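Local coordinates for uncharacterized protein MG296 homolog (Mycoplasma pneumoniae, PDB 2I15), which is of unknown function, an all-helical member of the Mg296 protein family from Mycoplasma pneumoniae, at residues A[27-30]-A[31-35]. Sequence-based numbering, arbitrary orientation.
Sequences FETF and RQNFN
Arg31 sets its CB over one face of the Phe27 ring, one helical turn back, near the rim and 4.2 Å from the ring centroid in a CH-pi contact, with CG close to CZ. Bends at chi2 (-124°) and chi3 (-82°) fold the chain back, so that the edge of the ring, at CE2, stands over the centre of the guanidinium, the two planes 74° apart. Arginine suits the place because its first methylenes can meet a ring while its charged end reaches an acid. Glu28, three residues back and long enough to meet it, is that acid: its OE2 lies near the guanidinium plane and takes both bonds of a side-on salt bridge, from Arg31 NH2 at 2.6 Å and Arg31 NE at 2.8 Å. In the first turn its charge probably also favours the helix dipole. Phe30 offers a flat face to Phe34 CB, 4.2 Å from Phe30 CE2. On a flank of their own Thr29 and Asn33 lie side by side, CG2 nearest ND2, and the short Thr29 hydroxyl reaches back to hydrogen-bond Asp26. This is the exposed first part of helix 27-41, joined to helix 9-23 where Phe30 meets Phe22 edge-to-face.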
loop_
_atom_site.group_PDB
_atom_site.type_symbol
_atom_site.label_atom_id
_atom_site.label_comp_id
_atom_site.label_asym_id
_atom_site.label_seq_id
_atom_site.Cartn_x
_atom_site.Cartn_y
_atom_site.Cartn_z
ATOM N N PHE A 27 -3.555 -31.043 25.361
ATOM C CA PHE A 27 -2.598 -31.625 24.404
ATOM C C PHE A 27 -2.983 -31.434 22.953
ATOM O O PHE A 27 -2.218 -30.878 22.166
ATOM C CB PHE A 27 -2.371 -33.137 24.620
ATOM C CG PHE A 27 -1.592 -33.774 23.495
ATOM C CD1 PHE A 27 -0.220 -33.541 23.362
ATOM C CD2 PHE A 27 -2.249 -34.485 22.491
ATOM C CE1 PHE A 27 0.480 -33.985 22.231
ATOM C CE2 PHE A 27 -1.555 -34.938 21.344
ATOM C CZ PHE A 27 -0.194 -34.689 21.220
ATOM N N GLU A 28 -4.160 -31.938 22.609
ATOM C CA GLU A 28 -4.685 -31.859 21.256
ATOM C C GLU A 28 -4.785 -30.431 20.677
ATOM O O GLU A 28 -4.738 -30.255 19.457
ATOM C CB GLU A 28 -6.057 -32.523 21.223
ATOM C CG GLU A 28 -6.245 -33.472 20.060
ATOM C CD GLU A 28 -5.487 -34.773 20.231
ATOM O OE1 GLU A 28 -5.680 -35.445 21.270
ATOM O OE2 GLU A 28 -4.711 -35.125 19.318
ATOM N N THR A 29 -4.940 -29.419 21.532
ATOM C CA THR A 29 -5.031 -28.035 21.066
ATOM C C THR A 29 -3.613 -27.546 20.844
ATOM O O THR A 29 -3.332 -26.818 19.886
ATOM C CB THR A 29 -5.684 -27.103 22.114
ATOM O OG1 THR A 29 -7.054 -27.477 22.299
ATOM C CG2 THR A 29 -5.611 -25.651 21.664
ATOM N N PHE A 30 -2.727 -27.913 21.771
ATOM C CA PHE A 30 -1.322 -27.547 21.674
ATOM C C PHE A 30 -0.766 -28.175 20.404
ATOM O O PHE A 30 -0.167 -27.487 19.576
ATOM C CB PHE A 30 -0.534 -28.077 22.876
ATOM C CG PHE A 30 0.961 -28.022 22.681
ATOM C CD1 PHE A 30 1.653 -26.826 22.818
ATOM C CD2 PHE A 30 1.674 -29.165 22.321
ATOM C CE1 PHE A 30 3.022 -26.767 22.595
ATOM C CE2 PHE A 30 3.044 -29.106 22.094
ATOM C CZ PHE A 30 3.717 -27.906 22.235
ATOM N N ARG A 31 -0.984 -29.486 20.260
ATOM C CA ARG A 31 -0.525 -30.257 19.105
ATOM C C ARG A 31 -0.813 -29.581 17.761
ATOM O O ARG A 31 0.041 -29.555 16.872
ATOM C CB ARG A 31 -1.178 -31.651 19.118
ATOM C CG ARG A 31 -0.720 -32.561 17.966
ATOM C CD ARG A 31 -1.866 -33.080 17.131
ATOM N NE ARG A 31 -2.544 -34.252 17.688
ATOM C CZ ARG A 31 -1.990 -35.455 17.830
ATOM N NH1 ARG A 31 -0.736 -35.668 17.466
ATOM N NH2 ARG A 31 -2.697 -36.457 18.323
ATOM N N GLN A 32 -2.026 -29.052 17.609
ATOM C CA GLN A 32 -2.421 -28.392 16.365
ATOM C C GLN A 32 -1.649 -27.079 16.159
ATOM O O GLN A 32 -1.187 -26.791 15.062
ATOM C CB GLN A 32 -3.927 -28.105 16.373
ATOM C CG GLN A 32 -4.778 -29.340 16.615
ATOM C CD GLN A 32 -6.259 -29.030 16.742
ATOM O OE1 GLN A 32 -6.676 -28.234 17.599
ATOM N NE2 GLN A 32 -7.068 -29.665 15.897
ATOM N N ASN A 33 -1.510 -26.280 17.212
ATOM C CA ASN A 33 -0.790 -25.023 17.080
ATOM C C ASN A 33 0.657 -25.325 16.750
ATOM O O ASN A 33 1.259 -24.696 15.880
ATOM C CB ASN A 33 -0.910 -24.208 18.371
ATOM C CG ASN A 33 -2.357 -23.885 18.707
ATOM O OD1 ASN A 33 -3.160 -23.639 17.809
ATOM N ND2 ASN A 33 -2.696 -23.884 19.989
ATOM N N PHE A 34 1.213 -26.312 17.429
ATOM C CA PHE A 34 2.584 -26.695 17.161
ATOM C C PHE A 34 2.741 -27.103 15.690
ATOM O O PHE A 34 3.634 -26.605 14.995
ATOM C CB PHE A 34 2.992 -27.852 18.070
ATOM C CG PHE A 34 4.376 -28.355 17.800
ATOM C CD1 PHE A 34 5.495 -27.697 18.314
ATOM C CD2 PHE A 34 4.565 -29.438 16.952
ATOM C CE1 PHE A 34 6.782 -28.118 17.971
ATOM C CE2 PHE A 34 5.835 -29.853 16.609
ATOM C CZ PHE A 34 6.951 -29.195 17.114
ATOM N N ASN A 35 1.873 -28.000 15.216
ATOM C CA ASN A 35 1.941 -28.443 13.823
ATOM C C ASN A 35 1.689 -27.281 12.875
ATOM O O ASN A 35 2.209 -27.251 11.760
ATOM C CB ASN A 35 0.928 -29.568 13.562
ATOM C CG ASN A 35 1.341 -30.884 14.208
ATOM O OD1 ASN A 35 2.505 -31.055 14.607
ATOM N ND2 ASN A 35 0.394 -31.828 14.313
#